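Beta-lactamase (Klebsiella pneumoniae, PDB 6KBY) probably hydrolyses beta-lactam antibiotics to substituted beta-amino acids, as a class C beta-lactamase, and binds adenosine monophosphate in its active-site pocket. Local coordinates at residues A[18-23]-A[358-362]; A[38-42]-A[339-343]; A[91-97]-A[108-114]. All blocks are in the same frame, centred on the assembly; numbering follows the deposited sequence.

Overall arrangement
From the N terminus, helix 11-30 meets helix 352-364 in contact 1, which closes a loop over nearly the whole chain. The next strand, 34-41, pairs with strand 340-346 in contact 2, a slightly smaller loop within the first. Contact 3 joins 91-97 to 108-114 across ten intervening residues and falls within both larger loops; none of the three cross. Contacts 1 and 2 touch through Ile362 CD1 and Ile342 CD1, 3.6 Å apart, and tie both chain ends to the large antiparallel sheet. Contact 3 lies on the opposite side of the chain's centre, about 41 Å from contact 1 between centres.

Contact 1: residues A[18-23]-A[358-362]; sequences TVDDLI and VAYKI
Leu22 is the main bump on segment 18-23 of helix 11-30, and it settles against three residues of segment 358-362 of helix 352-364: Val358, Lys361 and Ile362. Its forked end does the fitting. CD1 enters between the two later residues, with Leu22 CD1 3.6 Å from Ile362 CG1 and 3.8 Å from Lys361 CB. The other branch follows the lysine outwards, Leu22 CD2 lying 3.8 Å from Lys361 CD. The lysine arm is extended beyond CG (chi2 173°), which runs its methylenes along the leucine. Leu22 and Ile362 run alongside one another in opposite senses, and neither meets the other end on.

The reciprocal bumps come from segment 358-362. Val358 CG1 sits between the base of Leu22 and the tip of Ile23, at 4.1 Å from both Leu22 CB and Ile23 CD1. Ile362 reaches past Leu22 towards Val19, where Ile362 CD1 is 4.0 Å from Val19 CG2; its CG2 branch touches the same valine methyl. Thr18 brings its methyl to the border, Thr18 CG2 lying 4.4 Å from Ile362 CG1, while its OG1 bonds Lys14 O. The contact is made by apolar packing alone. The axes of the two short segments approach to 10.2 Å, with 158° between their N-to-C directions, a spacing at which side chains rather than backbones fill the gap.

The interface is graded in depth. Lys361 is exposed and Leu22 partly so, whereas Val19, Ile23, Val358 and Ile362 are buried against the sheet. Val19 and Ile23 rest on Val37 of strand 34-41 and Tyr50 of strand 44-50, while Val358 packs on Met344 and Ile362 on Ile342 of strand 340-346. The N- and C-terminal helices thus lie side by side across neighbouring strands of the antiparallel sheet.

Contact 2: residues A[38-42]-A[339-343]; sequences AVTVN and KMGIV
Strands 38-41 and 340-343 run antiparallel, at 176° between their short axes, with Ala38-Val343 and Thr40-Gly341 as hydrogen-bonded pairs and Val39-Ile342 as the non-hydrogen-bonded pair between them. Each bonded pair makes two backbone links: Val343 N to Ala38 O is 2.8 Å, and Thr40 N to Gly341 O is 3.0 Å.

On the face carrying Ala38, Thr40 and Val343, the threonine leans over its partner. Its OG1 is anti to the backbone N (chi1 -173°), which leaves the methyl directed across the pair, with Thr40 CG2 3.5 Å from Gly341 N. The lack of a side chain at Gly341 makes room for this approach. The hydroxyl has Asn45 OD1 as its main partner, with Lys44 O also near, and it accepts a bond from a water at 2.8 Å from Thr40 OG1; the same water donates to Lys339 O.

The other face is apolar. Val39 CG2 stands 4.1 Å from Ile342 CG1, the two side chains meeting at a slant. Farther along, Met340 and Val41 extend together in one direction. A bend at the end of the thioether chain (chi3 46°) brings Met340 CE to 4.1 Å from Val41 CG2. Ile342 continues into Ala359 and Ile362 of helix 352-364, whereas Ala38 and Thr40 meet Leu238 of helix 234-244, so helices flank both faces.

On the other edge of strand 340-346, Lys339 and Met340 form a G1 beta bulge facing Val335. Between 38-42 and Lys339, a second water accepts from Asn42 N, at 2.8 Å, and donates only weakly to Lys339 O. The chemistry implies a buried ladder held by backbone bonds, with hydrocarbon on the Val39 and Ile342 face, a mixed face around the Thr40 hydroxyl, and hydration at the strand ends.

Contact 3: residues A[91-97]-A[108-114]; sequences SLDQSVS and FDHVSVL
Val96 and Phe108 anchor the tight part of this contact, their side chains running abreast, with Val96 CG1 3.7 Å from Phe108 CD1. The valine has CG1 anti to its N (chi1 166°), which sends that methyl to the ring and leaves CG2 for Val111. Phe108 also stacks on Trp144, and Val96 touches Ile167 of helix 158-171, so this end is buried on several sides. It is firmly held by polar bonds too: Ser97 N reaches Phe108 O from above the carbonyl plane, and Ser97 OG donates at 2.7 Å to Asp109 OD1, which accepts through its anti lone pair. That oxygen also bonds Gly105 N, so two donors grip OD1.

Backbone bonds stitch the rest. Val96 N meets Val111 O at 2.7 Å, and Val113 N meets Gln94 O at 2.9 Å, the latter almost straight on (C=O...N angle 171°). These two bonds flank Ser95 and Ser112, whose backbones form a single beta bridge. Farther out, Leu114 N bonds to Leu92 O at 2.8 Å, and Leu92 CD2 packs 3.9 Å from Val113 CG1, the two side chains at about a right angle.

The looser parts face water. One water spans Ser95 OG and Asp109 O, lying 2.8 Å from Asp109 O. A separate, exposed edge lies at the other end, where Asp93 OD1 comes only to 4.4 Å from Leu114 CD2.

Ser95 and Ser112 are both helix N-caps: their hydroxyls bond His98 N and Asn115 N respectively. Two N-capped starts, the first of a short, weakly bonded helix, thus lie around the single bridge and its flanking bonds, with a type I turn from Ser91 to Gln94 leading in. This arrangement packs against helix 158-171 and is consistent with the mainly helical domain that accompanies the sheet domain in class C beta-lactamases.

Contact 1: residues A[18-23]-A[358-362]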
loop_
_atom_site.group_PDB
_atom_site.type_symbol
_atom_site.label_atom_id
_atom_site.label_comp_id
_atom_site.label_asym_id
_atom_site.label_seq_id
_atom_site.Cartn_x
_atom_site.Cartn_y
_atom_site.Cartn_z
ATOM N N THR A 18 -21.365 -12.313 -6.564
ATOM C CA THR A 18 -20.270 -12.845 -5.760
ATOM C C THR A 18 -19.816 -11.837 -4.719
ATOM O O THR A 18 -19.614 -12.178 -3.546
ATOM C CB THR A 18 -19.099 -13.228 -6.663
ATOM O OG1 THR A 18 -19.519 -14.264 -7.552
ATOM C CG2 THR A 18 -17.914 -13.715 -5.835
ATOM N N VAL A 19 -19.638 -10.585 -5.135
ATOM C CA VAL A 19 -19.134 -9.561 -4.222
ATOM C C VAL A 19 -20.173 -9.233 -3.153
ATOM O O VAL A 19 -19.870 -9.241 -1.954
ATOM C CB VAL A 19 -18.674 -8.314 -5.002
ATOM C CG1 VAL A 19 -18.197 -7.226 -4.045
ATOM C CG2 VAL A 19 -17.569 -8.675 -5.990
ATOM N N ASP A 20 -21.419 -8.963 -3.568
ATOM C CA ASP A 20 -22.490 -8.671 -2.614
ATOM C C ASP A 20 -22.601 -9.764 -1.558
ATOM O O ASP A 20 -22.753 -9.484 -0.364
ATOM C CB ASP A 20 -23.839 -8.592 -3.339
ATOM C CG ASP A 20 -24.043 -7.318 -4.135
ATOM O OD1 ASP A 20 -23.219 -6.386 -4.071
ATOM O OD2 ASP A 20 -25.090 -7.250 -4.823
ATOM N N ASP A 21 -22.559 -11.027 -1.994
ATOM C CA ASP A 21 -22.778 -12.149 -1.091
ATOM C C ASP A 21 -21.682 -12.288 -0.050
ATOM O O ASP A 21 -21.923 -12.889 1.002
ATOM C CB ASP A 21 -22.914 -13.456 -1.871
ATOM C CG ASP A 21 -24.242 -13.569 -2.606
ATOM O OD1 ASP A 21 -25.101 -12.674 -2.454
ATOM O OD2 ASP A 21 -24.420 -14.562 -3.344
ATOM N N LEU A 22 -20.480 -11.778 -0.329
ATOM C CA LEU A 22 -19.404 -11.776 0.654
ATOM C C LEU A 22 -19.363 -10.489 1.468
ATOM O O LEU A 22 -19.099 -10.529 2.675
ATOM C CB LEU A 22 -18.055 -11.985 -0.037
ATOM C CG LEU A 22 -17.890 -13.373 -0.650
ATOM C CD1 LEU A 22 -16.742 -13.400 -1.647
ATOM C CD2 LEU A 22 -17.663 -14.407 0.435
ATOM N N ILE A 23 -19.611 -9.345 0.833
ATOM C CA ILE A 23 -19.437 -8.061 1.508
ATOM C C ILE A 23 -20.573 -7.778 2.480
ATOM O O ILE A 23 -20.339 -7.239 3.566
ATOM C CB ILE A 23 -19.260 -6.935 0.475
ATOM C CG1 ILE A 23 -17.944 -7.125 -0.290
ATOM C CG2 ILE A 23 -19.323 -5.559 1.139
ATOM C CD1 ILE A 23 -16.690 -7.011 0.577
ATOM N N VAL A 358 -11.799 -12.767 1.763
ATOM C CA VAL A 358 -12.811 -12.260 0.841
ATOM C C VAL A 358 -12.204 -11.990 -0.532
ATOM O O VAL A 358 -12.765 -12.376 -1.564
ATOM C CB VAL A 358 -13.501 -11.021 1.436
ATOM C CG1 VAL A 358 -14.330 -10.312 0.384
ATOM C CG2 VAL A 358 -14.374 -11.422 2.618
ATOM N N ALA A 359 -11.035 -11.344 -0.562
ATOM C CA ALA A 359 -10.385 -11.065 -1.838
ATOM C C ALA A 359 -10.049 -12.354 -2.583
ATOM O O ALA A 359 -10.217 -12.440 -3.806
ATOM C CB ALA A 359 -9.118 -10.245 -1.605
ATOM N N TYR A 360 -9.542 -13.355 -1.864
ATOM C CA TYR A 360 -9.214 -14.632 -2.484
ATOM C C TYR A 360 -10.454 -15.275 -3.095
ATOM O O TYR A 360 -10.415 -15.770 -4.229
ATOM C CB TYR A 360 -8.575 -15.543 -1.431
ATOM C CG TYR A 360 -8.264 -16.929 -1.936
ATOM C CD1 TYR A 360 -7.094 -17.194 -2.634
ATOM C CD2 TYR A 360 -9.140 -17.977 -1.714
ATOM C CE1 TYR A 360 -6.812 -18.478 -3.099
ATOM C CE2 TYR A 360 -8.871 -19.249 -2.173
ATOM C CZ TYR A 360 -7.712 -19.494 -2.861
ATOM O OH TYR A 360 -7.455 -20.771 -3.313
ATOM N N LYS A 361 -11.569 -15.267 -2.361
ATOM C CA LYS A 361 -12.797 -15.846 -2.893
ATOM C C LYS A 361 -13.273 -15.092 -4.125
ATOM O O LYS A 361 -13.720 -15.706 -5.102
ATOM C CB LYS A 361 -13.872 -15.863 -1.814
ATOM C CG LYS A 361 -13.600 -16.858 -0.703
ATOM C CD LYS A 361 -14.622 -16.684 0.402
ATOM C CE LYS A 361 -14.460 -17.706 1.507
ATOM N NZ LYS A 361 -15.367 -17.404 2.651
ATOM N N ILE A 362 -13.204 -13.765 -4.102
ATOM C CA ILE A 362 -13.659 -12.987 -5.249
ATOM C C ILE A 362 -12.788 -13.259 -6.470
ATOM O O ILE A 362 -13.294 -13.591 -7.549
ATOM C CB ILE A 362 -13.733 -11.490 -4.908
ATOM C CG1 ILE A 362 -14.837 -11.244 -3.885
ATOM C CG2 ILE A 362 -13.992 -10.676 -6.173
ATOM C CD1 ILE A 362 -14.826 -9.851 -3.297
#

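Contact 2: residues A[38-42]-A[339-343]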
loop_
_atom_site.group_PDB
_atom_site.type_symbol
_atom_site.label_atom_id
_atom_site.label_comp_id
_atom_site.label_asym_id
_atom_site.label_seq_id
_atom_site.Cartn_x
_atom_site.Cartn_y
_atom_site.Cartn_z
ATOM N N ALA A 38 -13.687 -2.492 -5.651
ATOM C CA ALA A 38 -13.448 -2.295 -7.070
ATOM C C ALA A 38 -12.736 -3.528 -7.600
ATOM O O ALA A 38 -11.757 -3.988 -6.996
ATOM C CB ALA A 38 -12.584 -1.053 -7.294
ATOM N N VAL A 39 -13.227 -4.053 -8.723
ATOM C CA VAL A 39 -12.677 -5.246 -9.357
ATOM C C VAL A 39 -12.378 -4.925 -10.814
ATOM O O VAL A 39 -13.184 -4.278 -11.493
ATOM C CB VAL A 39 -13.679 -6.422 -9.275
ATOM C CG1 VAL A 39 -13.183 -7.631 -10.050
ATOM C CG2 VAL A 39 -13.956 -6.791 -7.825
ATOM N N THR A 40 -11.229 -5.384 -11.301
ATOM C CA THR A 40 -10.941 -5.376 -12.730
ATOM C C THR A 40 -10.675 -6.795 -13.210
ATOM O O THR A 40 -9.985 -7.573 -12.542
ATOM C CB THR A 40 -9.772 -4.434 -13.091
ATOM O OG1 THR A 40 -9.656 -4.347 -14.516
ATOM C CG2 THR A 40 -8.440 -4.919 -12.512
ATOM N N VAL A 41 -11.255 -7.135 -14.359
ATOM C CA VAL A 41 -10.985 -8.399 -15.040
ATOM C C VAL A 41 -11.441 -8.248 -16.483
ATOM O O VAL A 41 -12.434 -7.570 -16.762
ATOM C CB VAL A 41 -11.660 -9.602 -14.332
ATOM C CG1 VAL A 41 -13.169 -9.406 -14.233
ATOM C CG2 VAL A 41 -11.338 -10.902 -15.052
ATOM N N ASN A 42 -10.700 -8.869 -17.405
ATOM C CA ASN A 42 -11.025 -8.824 -18.831
ATOM C C ASN A 42 -11.054 -7.390 -19.357
ATOM O O ASN A 42 -11.789 -7.073 -20.298
ATOM C CB ASN A 42 -12.332 -9.566 -19.137
ATOM C CG ASN A 42 -12.496 -9.888 -20.612
ATOM O OD1 ASN A 42 -11.524 -10.152 -21.320
ATOM N ND2 ASN A 42 -13.741 -9.861 -21.083
ATOM N N LYS A 339 -4.611 -10.409 -15.420
ATOM C CA LYS A 339 -5.121 -9.043 -15.515
ATOM C C LYS A 339 -6.341 -8.856 -14.624
ATOM O O LYS A 339 -7.366 -8.284 -15.008
ATOM C CB LYS A 339 -5.383 -8.618 -16.959
ATOM C CG LYS A 339 -4.191 -8.786 -17.890
ATOM C CD LYS A 339 -3.038 -7.830 -17.604
ATOM C CE LYS A 339 -1.915 -8.076 -18.606
ATOM N NZ LYS A 339 -0.835 -7.056 -18.546
ATOM N N MET A 340 -6.236 -9.367 -13.409
ATOM C CA MET A 340 -7.330 -9.234 -12.472
ATOM C C MET A 340 -6.822 -8.604 -11.191
ATOM O O MET A 340 -5.676 -8.820 -10.779
ATOM C CB MET A 340 -8.033 -10.548 -12.209
ATOM C CG MET A 340 -7.213 -11.556 -11.506
ATOM S SD MET A 340 -8.156 -13.070 -11.288
ATOM C CE MET A 340 -8.887 -13.338 -12.887
ATOM N N GLY A 341 -7.667 -7.793 -10.583
ATOM C CA GLY A 341 -7.268 -7.088 -9.384
ATOM C C GLY A 341 -8.481 -6.665 -8.597
ATOM O O GLY A 341 -9.600 -6.581 -9.123
ATOM N N ILE A 342 -8.244 -6.399 -7.317
ATOM C CA ILE A 342 -9.306 -5.994 -6.414
ATOM C C ILE A 342 -8.778 -4.954 -5.436
ATOM O O ILE A 342 -7.632 -5.031 -4.970
ATOM C CB ILE A 342 -9.930 -7.201 -5.684
ATOM C CG1 ILE A 342 -11.126 -6.768 -4.835
ATOM C CG2 ILE A 342 -8.900 -7.944 -4.845
ATOM C CD1 ILE A 342 -11.912 -7.934 -4.285
ATOM N N VAL A 343 -9.631 -3.975 -5.142
ATOM C CA VAL A 343 -9.430 -2.991 -4.089
ATOM C C VAL A 343 -10.617 -3.116 -3.141
ATOM O O VAL A 343 -11.769 -3.065 -3.586
ATOM C CB VAL A 343 -9.395 -1.568 -4.677
ATOM C CG1 VAL A 343 -9.162 -0.539 -3.582
ATOM C CG2 VAL A 343 -8.355 -1.453 -5.780
HETATM O O HOH W 1 -8.669 -6.260 -16.346
HETATM O O HOH W 2 -8.365 -10.353 -17.475
#

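Contact 3: residues A[91-97]-A[108-114]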
loop_
_atom_site.group_PDB
_atom_site.type_symbol
_atom_site.label_atom_id
_atom_site.label_comp_id
_atom_site.label_asym_id
_atom_site.label_seq_id
_atom_site.Cartn_x
_atom_site.Cartn_y
_atom_site.Cartn_z
ATOM N N SER A 91 20.244 5.361 -6.569
ATOM C CA SER A 91 20.628 3.957 -6.644
ATOM C C SER A 91 20.214 3.264 -5.355
ATOM O O SER A 91 20.605 3.688 -4.260
ATOM C CB SER A 91 22.128 3.778 -6.832
ATOM O OG SER A 91 22.442 2.406 -6.649
ATOM N N LEU A 92 19.443 2.186 -5.487
ATOM C CA LEU A 92 18.934 1.486 -4.315
ATOM C C LEU A 92 20.038 0.833 -3.497
ATOM O O LEU A 92 19.859 0.623 -2.292
ATOM C CB LEU A 92 17.901 0.447 -4.743
ATOM C CG LEU A 92 16.641 1.008 -5.405
ATOM C CD1 LEU A 92 15.813 -0.116 -5.993
ATOM C CD2 LEU A 92 15.821 1.771 -4.384
ATOM N N ASP A 93 21.173 0.517 -4.115
ATOM C CA ASP A 93 22.244 -0.148 -3.389
ATOM C C ASP A 93 23.088 0.802 -2.550
ATOM O O ASP A 93 23.836 0.335 -1.687
ATOM C CB ASP A 93 23.096 -0.955 -4.369
ATOM C CG ASP A 93 22.413 -2.236 -4.805
ATOM O OD1 ASP A 93 21.959 -2.979 -3.915
ATOM O OD2 ASP A 93 22.300 -2.483 -6.032
ATOM N N GLN A 94 22.994 2.107 -2.776
ATOM C CA GLN A 94 23.770 3.052 -1.988
ATOM C C GLN A 94 23.230 3.128 -0.562
ATOM O O GLN A 94 22.071 2.806 -0.284
ATOM C CB GLN A 94 23.731 4.446 -2.616
ATOM C CG GLN A 94 24.449 4.564 -3.951
ATOM C CD GLN A 94 25.959 4.488 -3.823
ATOM O OE1 GLN A 94 26.539 5.008 -2.871
ATOM N NE2 GLN A 94 26.604 3.842 -4.790
ATOM N N SER A 95 24.085 3.579 0.346
ATOM C CA SER A 95 23.691 3.692 1.739
ATOM C C SER A 95 22.739 4.867 1.950
ATOM O O SER A 95 22.705 5.834 1.181
ATOM C CB SER A 95 24.919 3.887 2.625
ATOM O OG SER A 95 25.509 5.154 2.380
ATOM N N VAL A 96 21.973 4.778 3.037
ATOM C CA VAL A 96 21.131 5.897 3.439
ATOM C C VAL A 96 21.976 7.139 3.698
ATOM O O VAL A 96 21.619 8.245 3.277
ATOM C CB VAL A 96 20.275 5.507 4.658
ATOM C CG1 VAL A 96 19.661 6.738 5.310
ATOM C CG2 VAL A 96 19.187 4.532 4.240
ATOM N N SER A 97 23.119 6.982 4.371
ATOM C CA SER A 97 23.921 8.161 4.684
ATOM C C SER A 97 24.548 8.775 3.438
ATOM O O SER A 97 24.885 9.963 3.454
ATOM C CB SER A 97 24.977 7.854 5.746
ATOM O OG SER A 97 25.960 7.002 5.216
ATOM N N PHE A 108 23.576 4.333 9.717
ATOM C CA PHE A 108 23.072 4.427 8.355
ATOM C C PHE A 108 24.172 4.421 7.300
ATOM O O PHE A 108 23.850 4.398 6.102
ATOM C CB PHE A 108 22.110 5.609 8.232
ATOM C CG PHE A 108 20.819 5.363 8.939
ATOM C CD1 PHE A 108 19.846 4.582 8.339
ATOM C CD2 PHE A 108 20.601 5.828 10.227
ATOM C CE1 PHE A 108 18.661 4.308 8.985
ATOM C CE2 PHE A 108 19.413 5.562 10.882
ATOM C CZ PHE A 108 18.442 4.796 10.259
ATOM N N ASP A 109 25.446 4.399 7.709
ATOM C CA ASP A 109 26.511 4.071 6.771
ATOM C C ASP A 109 26.389 2.643 6.261
ATOM O O ASP A 109 26.995 2.310 5.238
ATOM C CB ASP A 109 27.884 4.185 7.442
ATOM C CG ASP A 109 28.311 5.620 7.717
ATOM O OD1 ASP A 109 27.676 6.577 7.242
ATOM O OD2 ASP A 109 29.332 5.793 8.419
ATOM N N HIS A 110 25.656 1.783 6.969
ATOM C CA HIS A 110 25.590 0.362 6.656
ATOM C C HIS A 110 24.173 -0.109 6.367
ATOM O O HIS A 110 23.925 -1.320 6.355
ATOM C CB HIS A 110 26.205 -0.459 7.790
ATOM C CG HIS A 110 27.609 -0.061 8.122
ATOM N ND1 HIS A 110 28.634 -0.130 7.202
ATOM C CD2 HIS A 110 28.159 0.422 9.261
ATOM C CE1 HIS A 110 29.758 0.280 7.765
ATOM N NE2 HIS A 110 29.496 0.627 9.011
ATOM N N VAL A 111 23.244 0.821 6.170
ATOM C CA VAL A 111 21.871 0.532 5.771
ATOM C C VAL A 111 21.700 1.067 4.359
ATOM O O VAL A 111 21.933 2.255 4.119
ATOM C CB VAL A 111 20.874 1.233 6.710
ATOM C CG1 VAL A 111 19.449 1.058 6.213
ATOM C CG2 VAL A 111 21.019 0.732 8.138
ATOM N N SER A 112 21.268 0.219 3.428
ATOM C CA SER A 112 21.061 0.701 2.069
ATOM C C SER A 112 19.654 1.263 1.891
ATOM O O SER A 112 18.736 0.998 2.675
ATOM C CB SER A 112 21.300 -0.410 1.049
ATOM O OG SER A 112 20.297 -1.401 1.188
ATOM N N VAL A 113 19.491 2.046 0.827
ATOM C CA VAL A 113 18.144 2.455 0.440
ATOM C C VAL A 113 17.266 1.230 0.199
ATOM O O VAL A 113 16.095 1.198 0.594
ATOM C CB VAL A 113 18.188 3.411 -0.768
ATOM C CG1 VAL A 113 16.792 3.848 -1.171
ATOM C CG2 VAL A 113 19.043 4.625 -0.447
ATOM N N LEU A 114 17.828 0.194 -0.428
ATOM C CA LEU A 114 17.080 -1.043 -0.633
ATOM C C LEU A 114 16.597 -1.617 0.692
ATOM O O LEU A 114 15.454 -2.085 0.793
ATOM C CB LEU A 114 17.942 -2.062 -1.379
ATOM C CG LEU A 114 17.198 -3.328 -1.825
ATOM C CD1 LEU A 114 16.152 -3.013 -2.883
ATOM C CD2 LEU A 114 18.163 -4.397 -2.321
HETATM O O HOH W 3 28.046 4.090 3.394
#